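Local coordinates for fructooligosaccharide ABC transporter substrate-binding protein FusA (Streptococcus pneumoniae, PDB 5G5Y), which binds short- and long-chain fructooligosaccharides, preferring tetrasaccharides and larger, as the solute-binding component of the FusABC-MsmK ABC transporter that imports them, at residues 80-84 and 85-89; 473-476 and 477-481. One frame throughout, in Å; residues are numbered along the deposited sequence.

Contact 1. Residues 80-84 and 85-89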
ATOM      1  N   VAL A  80      21.773 -12.168 -15.396  1.00 23.14           N
ATOM      2  CA  VAL A  80      22.004 -12.422 -13.954  1.00 22.06           C
ATOM      3  C   VAL A  80      20.905 -13.333 -13.371  1.00 20.60           C
ATOM      4  O   VAL A  80      21.192 -14.254 -12.580  1.00 18.75           O
ATOM      5  CB  VAL A  80      22.105 -11.094 -13.188  1.00 23.07           C
ATOM      6  CG1 VAL A  80      22.080 -11.286 -11.678  1.00 23.20           C
ATOM      7  CG2 VAL A  80      23.367 -10.350 -13.635  1.00 24.54           C
ATOM      8  N   ILE A  81      19.671 -13.091 -13.798  1.00 18.88           N
ATOM      9  CA  ILE A  81      18.536 -13.900 -13.351  1.00 21.14           C
ATOM     10  C   ILE A  81      17.962 -14.597 -14.548  1.00 20.55           C
ATOM     11  O   ILE A  81      18.151 -14.130 -15.656  1.00 22.44           O
ATOM     12  CB  ILE A  81      17.458 -13.078 -12.603  1.00 20.64           C
ATOM     13  CG1 ILE A  81      16.783 -12.004 -13.484  1.00 23.22           C
ATOM     14  CG2 ILE A  81      18.086 -12.451 -11.361  1.00 20.73           C
ATOM     15  CD1 ILE A  81      15.660 -11.234 -12.807  1.00 22.87           C
ATOM     16  N   ILE A  82      17.189 -15.648 -14.316  1.00 19.42           N
ATOM     17  CA  ILE A  82      16.625 -16.448 -15.394  1.00 19.66           C
ATOM     18  C   ILE A  82      15.093 -16.369 -15.442  1.00 19.89           C
ATOM     19  O   ILE A  82      14.443 -16.068 -14.408  1.00 17.98           O
ATOM     20  CB  ILE A  82      17.042 -17.926 -15.277  1.00 20.31           C
ATOM     21  CG1 ILE A  82      16.494 -18.589 -13.991  1.00 20.72           C
ATOM     22  CG2 ILE A  82      18.569 -18.001 -15.318  1.00 22.61           C
ATOM     23  CD1 ILE A  82      16.547 -20.108 -13.998  1.00 20.81           C
ATOM     24  N   PRO A  83      14.513 -16.642 -16.636  1.00 20.03           N
ATOM     25  CA  PRO A  83      13.070 -16.809 -16.699  1.00 19.06           C
ATOM     26  C   PRO A  83      12.634 -18.074 -15.956  1.00 18.60           C
ATOM     27  O   PRO A  83      13.318 -19.098 -16.008  1.00 18.40           O
ATOM     28  CB  PRO A  83      12.771 -16.917 -18.205  1.00 21.48           C
ATOM     29  CG  PRO A  83      14.028 -16.561 -18.913  1.00 22.59           C
ATOM     30  CD  PRO A  83      15.154 -16.827 -17.954  1.00 21.05           C
ATOM     31  N   VAL A  84      11.495 -17.998 -15.280  1.00 17.96           N
ATOM     32  CA  VAL A  84      11.013 -19.084 -14.423  1.00 18.64           C
ATOM     33  C   VAL A  84       9.623 -19.630 -14.782  1.00 18.03           C
ATOM     34  O   VAL A  84       9.123 -20.492 -14.061  1.00 18.60           O
ATOM     35  CB  VAL A  84      10.970 -18.631 -12.943  1.00 17.83           C
ATOM     36  CG1 VAL A  84      12.340 -18.174 -12.495  1.00 18.17           C
ATOM     37  CG2 VAL A  84       9.947 -17.517 -12.738  1.00 18.49           C
ATOM     38  N   GLU A  85       9.000 -19.135 -15.853  1.00 18.04           N
ATOM     39  CA  GLU A  85       7.632 -19.579 -16.215  1.00 19.17           C
ATOM     40  C   GLU A  85       7.532 -21.095 -16.414  1.00 19.12           C
ATOM     41  O   GLU A  85       6.543 -21.682 -16.007  1.00 20.22           O
ATOM     42  CB  GLU A  85       7.018 -18.814 -17.402  1.00 21.00           C
ATOM     43  CG  GLU A  85       7.705 -18.977 -18.746  1.00 22.96           C
ATOM     44  CD  GLU A  85       8.894 -18.056 -18.930  1.00 24.82           C
ATOM     45  OE1 GLU A  85       9.266 -17.310 -17.991  1.00 22.87           O
ATOM     46  OE2 GLU A  85       9.465 -18.091 -20.037  1.00 27.81           O
ATOM     47  N   ASP A  86       8.560 -21.711 -16.971  1.00 19.00           N
ATOM     48  CA  ASP A  86       8.547 -23.170 -17.242  1.00 22.42           C
ATOM     49  C   ASP A  86       8.692 -23.965 -15.941  1.00 19.64           C
ATOM     50  O   ASP A  86       8.177 -25.060 -15.824  1.00 20.16           O
ATOM     51  CB  ASP A  86       9.667 -23.575 -18.216  1.00 25.51           C
ATOM     52  CG  ASP A  86       9.461 -23.019 -19.658  1.00 33.25           C
ATOM     53  OD1 ASP A  86       8.321 -22.676 -20.063  1.00 39.28           O
ATOM     54  OD2 ASP A  86      10.458 -22.938 -20.415  1.00 40.43           O
ATOM     55  N   LEU A  87       9.418 -23.403 -14.978  1.00 18.22           N
ATOM     56  CA  LEU A  87       9.601 -24.005 -13.674  1.00 18.32           C
ATOM     57  C   LEU A  87       8.283 -23.975 -12.904  1.00 17.62           C
ATOM     58  O   LEU A  87       7.959 -24.931 -12.186  1.00 16.48           O
ATOM     59  CB  LEU A  87      10.703 -23.286 -12.879  1.00 19.22           C
ATOM     60  CG  LEU A  87      12.094 -23.353 -13.511  1.00 20.60           C
ATOM     61  CD1 LEU A  87      13.039 -22.460 -12.744  1.00 22.16           C
ATOM     62  CD2 LEU A  87      12.626 -24.788 -13.573  1.00 21.29           C
ATOM     63  N   ILE A  88       7.500 -22.902 -13.092  1.00 16.67           N
ATOM     64  CA  ILE A  88       6.187 -22.823 -12.458  1.00 16.28           C
ATOM     65  C   ILE A  88       5.308 -23.964 -12.944  1.00 18.35           C
ATOM     66  O   ILE A  88       4.760 -24.743 -12.147  1.00 17.27           O
ATOM     67  CB  ILE A  88       5.498 -21.472 -12.697  1.00 16.77           C
ATOM     68  CG1 ILE A  88       6.318 -20.373 -12.008  1.00 16.64           C
ATOM     69  CG2 ILE A  88       4.051 -21.503 -12.194  1.00 16.38           C
ATOM     70  CD1 ILE A  88       5.875 -18.949 -12.340  1.00 16.84           C
ATOM     71  N   ASP A  89       5.168 -24.040 -14.260  1.00 18.81           N
ATOM     72  CA  ASP A  89       4.347 -25.028 -14.894  1.00 22.32           C
ATOM     73  C   ASP A  89       4.738 -26.468 -14.526  1.00 20.21           C
ATOM     74  O   ASP A  89       3.876 -27.285 -14.266  1.00 20.83           O
ATOM     75  CB  ASP A  89       4.446 -24.845 -16.418  1.00 28.39           C
ATOM     76  CG  ASP A  89       3.399 -25.646 -17.170  1.00 36.47           C
ATOM     77  OD1 ASP A  89       2.192 -25.552 -16.827  1.00 46.72           O
ATOM     78  OD2 ASP A  89       3.772 -26.369 -18.107  1.00 44.93           O
TER
HETATM   79  O   HOH W   1      11.456 -21.140 -16.966  1.00 32.32           O
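The first turn of helix 85-91 begins here, with V84 at the N-cap position, its carbonyl turned to the amides of L87 and I88. The carbonyl O of V84 accepts the amide N of I88 at 3.1 Å, the donor nearly in line with the C=O bond (162°); the amide N of L87 adds a weak, more bent bond to the same oxygen. Valine has no polar group with which to cap the open amides, and a water does part of that work: it accepts from D86 N at 3.0 Å and donates to P83 O at 2.9 Å. The two branches of V84 divide between the helix residues, CG1 lying 4.3 Å from L87 CD1 and CG2 4.3 Å from I88 CD1. E85 folds back beside the proline: with chi1 at 64° and a bend at chi2 (-83°), its OE1 comes to 3.5 Å from P83 CB. Its carboxylate is bound by H115 ND1 through OE2 and by the backbone N of I116 through OE1. Aliphatic residues suit the inner side: V84 and L87 rest on I312 of strand 310-312, L87 also meets L319 and A323 of helix 319-329, and I81 packs against helix 69-77.

Contact 2. Residues 473-476 and 477-481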
ATOM      1  N   TYR A 473       5.335  19.050 -19.868  1.00 18.30           N
ATOM      2  CA  TYR A 473       6.006  17.964 -19.178  1.00 18.20           C
ATOM      3  C   TYR A 473       5.670  16.573 -19.719  1.00 18.51           C
ATOM      4  O   TYR A 473       6.266  15.586 -19.264  1.00 21.24           O
ATOM      5  CB  TYR A 473       5.703  17.965 -17.684  1.00 18.06           C
ATOM      6  CG  TYR A 473       6.353  19.061 -16.881  1.00 19.05           C
ATOM      7  CD1 TYR A 473       7.716  19.351 -17.004  1.00 18.85           C
ATOM      8  CD2 TYR A 473       5.614  19.779 -15.968  1.00 19.06           C
ATOM      9  CE1 TYR A 473       8.308  20.327 -16.222  1.00 20.47           C
ATOM     10  CE2 TYR A 473       6.192  20.745 -15.180  1.00 21.27           C
ATOM     11  CZ  TYR A 473       7.541  21.021 -15.310  1.00 22.28           C
ATOM     12  OH  TYR A 473       8.052  22.016 -14.531  1.00 23.11           O
ATOM     13  N   GLY A 474       4.718  16.474 -20.631  1.00 18.22           N
ATOM     14  CA  GLY A 474       4.462  15.228 -21.338  1.00 18.49           C
ATOM     15  C   GLY A 474       3.206  14.479 -20.907  1.00 16.94           C
ATOM     16  O   GLY A 474       3.125  13.255 -21.095  1.00 16.38           O
ATOM     17  N   LEU A 475       2.236  15.190 -20.328  1.00 17.65           N
ATOM     18  CA  LEU A 475       1.022  14.544 -19.839  1.00 17.64           C
ATOM     19  C   LEU A 475       0.330  13.679 -20.900  1.00 18.08           C
ATOM     20  O   LEU A 475      -0.068  12.551 -20.601  1.00 16.62           O
ATOM     21  CB  LEU A 475       0.033  15.568 -19.272  1.00 18.18           C
ATOM     22  CG  LEU A 475      -1.257  14.995 -18.678  1.00 18.78           C
ATOM     23  CD1 LEU A 475      -0.906  14.074 -17.530  1.00 19.67           C
ATOM     24  CD2 LEU A 475      -2.181  16.126 -18.258  1.00 19.68           C
ATOM     25  N   SER A 476       0.172  14.169 -22.135  1.00 17.24           N
ATOM     26  CA  SER A 476      -0.505  13.347 -23.133  1.00 18.39           C
ATOM     27  C   SER A 476       0.245  12.053 -23.413  1.00 17.74           C
ATOM     28  O   SER A 476      -0.381  11.024 -23.597  1.00 18.92           O
ATOM     29  CB  SER A 476      -0.799  14.100 -24.434  1.00 19.83           C
ATOM     30  OG  SER A 476       0.392  14.503 -25.059  1.00 21.79           O
ATOM     31  N   ASP A 477       1.570  12.087 -23.430  1.00 19.05           N
ATOM     32  CA  ASP A 477       2.353  10.867 -23.653  1.00 19.78           C
ATOM     33  C   ASP A 477       2.222   9.901 -22.489  1.00 18.21           C
ATOM     34  O   ASP A 477       2.106   8.691 -22.692  1.00 17.94           O
ATOM     35  CB  ASP A 477       3.825  11.195 -23.879  1.00 22.17           C
ATOM     36  CG  ASP A 477       4.081  11.890 -25.218  1.00 27.80           C
ATOM     37  OD1 ASP A 477       3.244  11.842 -26.133  1.00 31.07           O
ATOM     38  OD2 ASP A 477       5.146  12.496 -25.354  1.00 34.92           O
ATOM     39  N   TYR A 478       2.298  10.451 -21.290  1.00 16.65           N
ATOM     40  CA  TYR A 478       2.095   9.709 -20.029  1.00 17.14           C
ATOM     41  C   TYR A 478       0.796   8.883 -20.071  1.00 16.29           C
ATOM     42  O   TYR A 478       0.792   7.665 -19.855  1.00 14.47           O
ATOM     43  CB  TYR A 478       2.047  10.718 -18.871  1.00 17.95           C
ATOM     44  CG  TYR A 478       1.984  10.108 -17.490  1.00 18.76           C
ATOM     45  CD1 TYR A 478       3.137   9.657 -16.888  1.00 20.50           C
ATOM     46  CD2 TYR A 478       0.788   9.997 -16.784  1.00 21.13           C
ATOM     47  CE1 TYR A 478       3.139   9.097 -15.644  1.00 20.60           C
ATOM     48  CE2 TYR A 478       0.774   9.432 -15.502  1.00 21.94           C
ATOM     49  CZ  TYR A 478       1.970   8.996 -14.948  1.00 22.30           C
ATOM     50  OH  TYR A 478       2.083   8.439 -13.701  1.00 23.02           O
ATOM     51  N   LEU A 479      -0.289   9.567 -20.424  1.00 17.34           N
ATOM     52  CA  LEU A 479      -1.605   8.931 -20.517  1.00 18.81           C
ATOM     53  C   LEU A 479      -1.724   7.901 -21.599  1.00 17.94           C
ATOM     54  O   LEU A 479      -2.354   6.863 -21.375  1.00 15.31           O
ATOM     55  CB  LEU A 479      -2.724   9.952 -20.667  1.00 21.23           C
ATOM     56  CG  LEU A 479      -3.020  10.717 -19.377  1.00 25.31           C
ATOM     57  CD1 LEU A 479      -3.948  11.887 -19.690  1.00 25.16           C
ATOM     58  CD2 LEU A 479      -3.666   9.781 -18.348  1.00 27.25           C
ATOM     59  N   ALA A 480      -1.091   8.154 -22.751  1.00 16.50           N
ATOM     60  CA  ALA A 480      -1.108   7.174 -23.823  1.00 17.03           C
ATOM     61  C   ALA A 480      -0.373   5.916 -23.392  1.00 16.10           C
ATOM     62  O   ALA A 480      -0.814   4.820 -23.705  1.00 16.24           O
ATOM     63  CB  ALA A 480      -0.512   7.725 -25.133  1.00 16.86           C
ATOM     64  N   ILE A 481       0.753   6.063 -22.704  1.00 15.51           N
ATOM     65  CA  ILE A 481       1.474   4.901 -22.187  1.00 15.03           C
ATOM     66  C   ILE A 481       0.612   4.108 -21.179  1.00 14.64           C
ATOM     67  O   ILE A 481       0.493   2.874 -21.283  1.00 14.34           O
ATOM     68  CB  ILE A 481       2.819   5.267 -21.559  1.00 14.98           C
ATOM     69  CG1 ILE A 481       3.778   5.748 -22.665  1.00 16.71           C
ATOM     70  CG2 ILE A 481       3.381   4.065 -20.804  1.00 15.61           C
ATOM     71  CD1 ILE A 481       4.905   6.598 -22.146  1.00 17.93           C
TER
HETATM   72  O   HOH W   2       0.700  11.765 -26.858  1.00 54.05           O
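Three successive i to i+4 backbone bonds start helix 475-492. Y478 N donates to G474 O at 2.9 Å in an almost straight bond (173° at the hydrogen), L479 N reaches L475 O at 3.0 Å, and A480 N meets S476 O at 3.1 Å, tilted 26° from that carbonyl plane. G474 is both the N-cap and the residue that ends the preceding helix in a Schellman motif. Its positive phi would press a CB against the carbonyl O of Y473, which explains the glycine.

On the outer side, S476 OG is hydrogen-bonded to E471 OE2 of the preceding helix, across the break. A water donates to D477 OD1 at 2.6 Å and, weakly, to S476 OG, linking two small polar groups that suit an exposed first turn.

The inner side is apolar. L475 CG lies 4.2 Å from L479 CD1, and both leucines lean on F220; L479 also touches V218. Y478 carries its ring alongside L475, CD2 standing 4.5 Å from L475 CD1, because chi1 of -174° turns CG away from the backbone N; the ring continues to I435 and I438 of helix 429-455. Tyrosine suits the place because its ring packs on apolar residues while its OH is hydrogen-bonded to E439 OE2.

Acidic D477 beside the amino end of a helix probably gains from the dipole there. L475 also touches D223, like F220 a calcium ligand: the helix start meets the calcium site through its leucines, on strand 218-220 and the loop after it.

Contacts 1 and 2 both form the first turn of a helix, around V84 and G474 respectively, but they do not touch: their centres are 33 Å apart and their nearest atoms about 21 Å. The centres of contacts 1 and 2 lie 27 and 24 Å from the centre of the chain. In contact 1 the V84 side chain is about 12 Å from that of K309, a substrate-binding residue. Contact 2 instead borders a calcium site: the L479 side chain is about 6 Å from the calcium ion. A calcium-binding site of FusA is essential for substrate translocation by the transporter, though whether it is this one is left open here.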